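Local coordinates for (R)-specific enoyl-CoA hydratase (Pseudomonas aeruginosa, PDB 5CPG), which probably catalyses the reversible hydration of trans-2-enoyl-CoA thioesters to (R)-3-hydroxyacyl-CoA, as an (R)-specific enoyl-CoA hydratase of the MaoC family, at residues Ala65-Ala70 with Thr118-Gln123; Thr73-Pro78 with Val114-Arg119. All blocks are in the same frame, centred on the assembly; numbering follows the deposited sequence.

Contact 1 of 2, residues Ala65-Ala70 with Thr118-Gln123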
loop_
_atom_site.group_PDB
_atom_site.type_symbol
_atom_site.label_atom_id
_atom_site.label_comp_id
_atom_site.label_asym_id
_atom_site.label_seq_id
_atom_site.Cartn_x
_atom_site.Cartn_y
_atom_site.Cartn_z
ATOM N N ALA A 65 -0.415 -1.079 -3.351
ATOM C CA ALA A 65 -1.761 -1.582 -3.344
ATOM C C ALA A 65 -2.106 -2.400 -4.599
ATOM O O ALA A 65 -2.684 -3.487 -4.504
ATOM C CB ALA A 65 -2.755 -0.409 -3.171
ATOM N N LEU A 66 -1.774 -1.870 -5.763
ATOM C CA LEU A 66 -2.077 -2.560 -7.028
ATOM C C LEU A 66 -1.309 -3.873 -7.134
ATOM O O LEU A 66 -1.871 -4.875 -7.523
ATOM C CB LEU A 66 -1.735 -1.638 -8.216
ATOM C CG LEU A 66 -2.612 -0.380 -8.236
ATOM C CD1 LEU A 66 -2.130 0.537 -9.346
ATOM C CD2 LEU A 66 -4.086 -0.783 -8.462
ATOM N N ILE A 67 -0.022 -3.860 -6.758
ATOM C CA ILE A 67 0.780 -5.077 -6.734
ATOM C C ILE A 67 0.115 -6.137 -5.855
ATOM O O ILE A 67 0.016 -7.297 -6.253
ATOM C CB ILE A 67 2.205 -4.793 -6.233
ATOM C CG1 ILE A 67 2.991 -4.095 -7.349
ATOM C CG2 ILE A 67 2.912 -6.080 -5.813
ATOM C CD1 ILE A 67 4.335 -3.440 -6.870
ATOM N N SER A 68 -0.331 -5.736 -4.664
ATOM C CA SER A 68 -0.887 -6.740 -3.740
ATOM C C SER A 68 -2.147 -7.338 -4.312
ATOM O O SER A 68 -2.398 -8.536 -4.128
ATOM C CB SER A 68 -1.166 -6.139 -2.357
ATOM O OG SER A 68 -2.218 -5.202 -2.404
ATOM N N ALA A 69 -2.945 -6.531 -5.012
ATOM C CA ALA A 69 -4.198 -7.060 -5.593
ATOM C C ALA A 69 -3.874 -7.999 -6.781
ATOM O O ALA A 69 -4.577 -9.001 -6.992
ATOM C CB ALA A 69 -5.123 -5.912 -6.023
ATOM N N ALA A 70 -2.826 -7.679 -7.546
ATOM C CA ALA A 70 -2.427 -8.555 -8.661
ATOM C C ALA A 70 -2.055 -9.914 -8.126
ATOM O O ALA A 70 -2.420 -10.938 -8.674
ATOM C CB ALA A 70 -1.255 -7.967 -9.427
ATOM N N THR A 118 7.838 -7.898 -8.983
ATOM C CA THR A 118 6.622 -7.075 -9.001
ATOM C C THR A 118 6.982 -5.721 -9.589
ATOM O O THR A 118 7.510 -4.864 -8.906
ATOM C CB THR A 118 6.001 -6.917 -7.582
ATOM O OG1 THR A 118 6.961 -6.293 -6.723
ATOM C CG2 THR A 118 5.649 -8.281 -6.988
ATOM N N ARG A 119 6.758 -5.537 -10.895
ATOM C CA ARG A 119 7.164 -4.319 -11.580
ATOM C C ARG A 119 5.923 -3.547 -11.990
ATOM O O ARG A 119 4.893 -4.173 -12.271
ATOM C CB ARG A 119 7.999 -4.644 -12.835
ATOM C CG ARG A 119 9.158 -5.635 -12.546
ATOM C CD ARG A 119 9.674 -6.296 -13.832
ATOM N NE ARG A 119 10.667 -7.353 -13.518
ATOM C CZ ARG A 119 10.604 -8.618 -13.934
ATOM N NH1 ARG A 119 9.631 -9.039 -14.735
ATOM N NH2 ARG A 119 11.563 -9.467 -13.584
ATOM N N VAL A 120 6.033 -2.230 -12.046
ATOM C CA VAL A 120 4.887 -1.414 -12.478
ATOM C C VAL A 120 5.379 -0.447 -13.540
ATOM O O VAL A 120 6.396 0.228 -13.366
ATOM C CB VAL A 120 4.241 -0.587 -11.332
ATOM C CG1 VAL A 120 2.964 0.115 -11.860
ATOM C CG2 VAL A 120 3.901 -1.481 -10.161
ATOM N N PHE A 121 4.622 -0.384 -14.635
ATOM C CA PHE A 121 4.940 0.495 -15.760
ATOM C C PHE A 121 3.796 1.422 -16.052
ATOM O O PHE A 121 2.647 1.051 -15.857
ATOM C CB PHE A 121 5.231 -0.318 -17.026
ATOM C CG PHE A 121 6.375 -1.270 -16.877
ATOM C CD1 PHE A 121 6.134 -2.543 -16.429
ATOM C CD2 PHE A 121 7.678 -0.865 -17.132
ATOM C CE1 PHE A 121 7.178 -3.468 -16.248
ATOM C CE2 PHE A 121 8.762 -1.797 -16.960
ATOM C CZ PHE A 121 8.492 -3.081 -16.522
ATOM N N ASN A 122 4.118 2.590 -16.573
ATOM C CA ASN A 122 3.077 3.525 -16.969
ATOM C C ASN A 122 2.791 3.387 -18.460
ATOM O O ASN A 122 3.367 2.537 -19.148
ATOM C CB ASN A 122 3.446 4.967 -16.606
ATOM C CG ASN A 122 4.680 5.497 -17.352
ATOM O OD1 ASN A 122 5.075 4.970 -18.384
ATOM N ND2 ASN A 122 5.284 6.549 -16.819
ATOM N N GLN A 123 1.906 4.242 -18.947
ATOM C CA GLN A 123 1.375 4.116 -20.315
ATOM C C GLN A 123 2.441 4.316 -21.400
ATOM O O GLN A 123 2.240 3.921 -22.554
ATOM C CB GLN A 123 0.212 5.105 -20.514
ATOM C CG GLN A 123 0.570 6.602 -20.509
ATOM C CD GLN A 123 0.654 7.155 -19.128
ATOM O OE1 GLN A 123 0.563 6.403 -18.147
ATOM N NE2 GLN A 123 0.756 8.484 -19.021
#
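I67 of helix 62-73 meets T118 and V120 of strand 113-121, and its side chain accounts for nearly all of what the helix gives to this contact. I67 CA and T118 CA, 6.6 Å apart, are the closest CA pair of the two segments, and the CB of I67 is directed at the strand. From CB the side chain divides. The CG2 methyl, anti to the backbone N, rests on T118, 3.7 Å from both CB and CG2 of the threonine. CG1, beside the backbone N (chi1 -75°), lies between T118 CB at 4.1 Å and V120 CG2 at 3.9 Å. Extension at chi2 (166°) then carries CD1 onward to the same V120 methyl and to T118 OG1, 3.9 Å from each of these two atoms. The isoleucine thus crosses T118 at about a right angle and V120 obliquely, wedged over two residues that lie on one face of the strand. The hydroxyl of T118 has its polar partner elsewhere, in the side-chain amide nitrogen of Q85, so against I67 it offers only van der Waals contact. All three residues are buried, and the interface is modest, 166 Å² summed over both sides. This is the helix-on-sheet packing of the hotdog fold: I67 also touches Y82, Q85 and L87 of strand 81-89, L66 reaches V101 of strand 98-109, and S68, whose CB points away from the strand, packs on M61 of the second subunit.

Contact 2 of 2, residues Thr73-Pro78 with Val114-Arg119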
loop_
_atom_site.group_PDB
_atom_site.type_symbol
_atom_site.label_atom_id
_atom_site.label_comp_id
_atom_site.label_asym_id
_atom_site.label_seq_id
_atom_site.Cartn_x
_atom_site.Cartn_y
_atom_site.Cartn_z
ATOM N N THR A 73 -5.278 -11.679 -6.637
ATOM C CA THR A 73 -6.412 -12.016 -7.518
ATOM C C THR A 73 -6.016 -12.628 -8.850
ATOM O O THR A 73 -6.905 -13.186 -9.536
ATOM C CB THR A 73 -7.335 -10.787 -7.809
ATOM O OG1 THR A 73 -6.668 -9.789 -8.585
ATOM C CG2 THR A 73 -7.806 -10.145 -6.482
ATOM N N VAL A 74 -4.742 -12.542 -9.223
ATOM C CA VAL A 74 -4.339 -13.015 -10.568
ATOM C C VAL A 74 -3.272 -14.100 -10.459
ATOM O O VAL A 74 -3.516 -15.209 -10.905
ATOM C CB VAL A 74 -3.819 -11.886 -11.469
ATOM C CG1 VAL A 74 -3.465 -12.443 -12.847
ATOM C CG2 VAL A 74 -4.879 -10.797 -11.624
ATOM N N LEU A 75 -2.114 -13.795 -9.852
ATOM C CA LEU A 75 -1.035 -14.794 -9.784
ATOM C C LEU A 75 -0.238 -14.705 -8.468
ATOM O O LEU A 75 0.466 -13.715 -8.236
ATOM C CB LEU A 75 -0.097 -14.616 -10.976
ATOM C CG LEU A 75 1.078 -15.597 -11.122
ATOM C CD1 LEU A 75 0.565 -16.961 -11.579
ATOM C CD2 LEU A 75 2.243 -15.116 -12.041
ATOM N N PRO A 76 -0.311 -15.749 -7.638
ATOM C CA PRO A 76 -1.073 -16.999 -7.843
ATOM C C PRO A 76 -2.569 -16.893 -7.600
ATOM O O PRO A 76 -3.301 -17.813 -7.914
ATOM C CB PRO A 76 -0.439 -17.981 -6.821
ATOM C CG PRO A 76 0.805 -17.294 -6.338
ATOM C CD PRO A 76 0.493 -15.833 -6.409
ATOM N N GLY A 77 -3.039 -15.800 -7.010
ATOM C CA GLY A 77 -4.466 -15.634 -6.837
ATOM C C GLY A 77 -4.996 -16.133 -5.518
ATOM O O GLY A 77 -4.265 -16.233 -4.528
ATOM N N PRO A 78 -6.300 -16.458 -5.465
ATOM C CA PRO A 78 -6.893 -16.830 -4.168
ATOM C C PRO A 78 -6.171 -17.939 -3.389
ATOM O O PRO A 78 -5.776 -18.934 -3.975
ATOM C CB PRO A 78 -8.303 -17.271 -4.561
ATOM C CG PRO A 78 -8.616 -16.427 -5.730
ATOM C CD PRO A 78 -7.325 -16.277 -6.510
ATOM N N VAL A 114 7.250 -18.619 -2.710
ATOM C CA VAL A 114 7.575 -18.124 -4.046
ATOM C C VAL A 114 8.122 -16.724 -3.932
ATOM O O VAL A 114 7.658 -15.948 -3.089
ATOM C CB VAL A 114 6.335 -18.150 -4.951
ATOM C CG1 VAL A 114 6.603 -17.527 -6.311
ATOM C CG2 VAL A 114 5.818 -19.571 -5.145
ATOM N N ARG A 115 9.186 -16.430 -4.687
ATOM C CA ARG A 115 9.679 -15.077 -4.856
ATOM C C ARG A 115 9.171 -14.560 -6.203
ATOM O O ARG A 115 9.345 -15.213 -7.223
ATOM C CB ARG A 115 11.222 -15.052 -4.771
ATOM C CG ARG A 115 11.846 -13.721 -5.039
ATOM C CD ARG A 115 13.333 -13.656 -4.678
ATOM N NE ARG A 115 13.494 -13.729 -3.232
ATOM C CZ ARG A 115 14.012 -14.769 -2.587
ATOM N NH1 ARG A 115 14.101 -14.740 -1.262
ATOM N NH2 ARG A 115 14.450 -15.826 -3.269
ATOM N N MET A 116 8.480 -13.419 -6.182
ATOM C CA MET A 116 7.746 -12.901 -7.332
ATOM C C MET A 116 8.303 -11.550 -7.650
ATOM O O MET A 116 8.409 -10.694 -6.741
ATOM C CB MET A 116 6.239 -12.798 -7.019
ATOM C CG MET A 116 5.394 -12.420 -8.197
ATOM S SD MET A 116 4.923 -13.848 -9.213
ATOM C CE MET A 116 4.320 -14.884 -7.899
ATOM N N ALA A 117 8.720 -11.330 -8.900
ATOM C CA ALA A 117 9.112 -9.983 -9.276
ATOM C C ALA A 117 7.824 -9.158 -9.416
ATOM O O ALA A 117 6.824 -9.692 -9.878
ATOM C CB ALA A 117 9.885 -9.980 -10.586
ATOM N N THR A 118 7.838 -7.898 -8.983
ATOM C CA THR A 118 6.622 -7.075 -9.001
ATOM C C THR A 118 6.982 -5.721 -9.589
ATOM O O THR A 118 7.510 -4.864 -8.906
ATOM C CB THR A 118 6.001 -6.917 -7.582
ATOM O OG1 THR A 118 6.961 -6.293 -6.723
ATOM C CG2 THR A 118 5.649 -8.281 -6.988
ATOM N N ARG A 119 6.758 -5.537 -10.895
ATOM C CA ARG A 119 7.164 -4.319 -11.580
ATOM C C ARG A 119 5.923 -3.547 -11.990
ATOM O O ARG A 119 4.893 -4.173 -12.271
ATOM C CB ARG A 119 7.999 -4.644 -12.835
ATOM C CG ARG A 119 9.158 -5.635 -12.546
ATOM C CD ARG A 119 9.674 -6.296 -13.832
ATOM N NE ARG A 119 10.667 -7.353 -13.518
ATOM C CZ ARG A 119 10.604 -8.618 -13.934
ATOM N NH1 ARG A 119 9.631 -9.039 -14.735
ATOM N NH2 ARG A 119 11.563 -9.467 -13.584
#
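The loop 73-78 and segment 114-119 face each other at a distance, with CA atoms 9.3 Å apart between L75 and M116 and 9.5 Å between P76 and V114, so that contact depends mainly on side chains, with the carbonyl O of L75 as the one backbone atom reached. Segment 114-119, part of strand 113-121, is extended throughout; the loop has no regular structure, departs from helical angles at V74 and turns through a cis peptide bond between L75 and P76. G77 follows with a positive phi of 93°, and its backbone is hydrogen-bonded to that of I71.

M116 does the reaching from the strand. Its CB points toward the loop, CG continues anti to the backbone N (chi1 -174°), and bends at chi2 and chi3 then fold the thioether so that sulfur and terminal methyl meet different partners. SD lies 4.1 Å from CD2 of L75, and the two side chains cross at a slant. The CB of L75 does not aim at the strand, but with CG anti to the backbone N (chi1 -178°) the tip CD2 comes up to SD. CE of M116 comes 4.0 Å from the carbonyl O of L75 and 4.2 Å from CD of P76, over the cis junction. At these separations the contact is loose van der Waals packing, burying 115 Å² in all.

M116 also touches V105 of strand 98-109, L75 rests on A17 of strand 16-22, and P76 packs on I135 of strand 127-136, seating the loop against the five-stranded antiparallel sheet.

Overall arrangement
Contacts 1 and 2 have centres 10 Å apart and end on one strand, 113-121, the middle strand of the antiparallel five-stranded sheet. Along the chain the helical segment 65-70 comes first, then the loop 73-78, and later the overlapping strand segments 114-119 and 118-123, which share T118 and R119. The order is reversed on the strand: the earlier helical segment meets its later part. A probable hydrogen bond from L75 N to A70 O (3.1 Å) joins the two contacts directly. Both belong to the hotdog fold, in which the antiparallel sheet wraps round helix 62-73; contact 1 seats the helix, which also borders the second subunit, and contact 2 the loop that follows it.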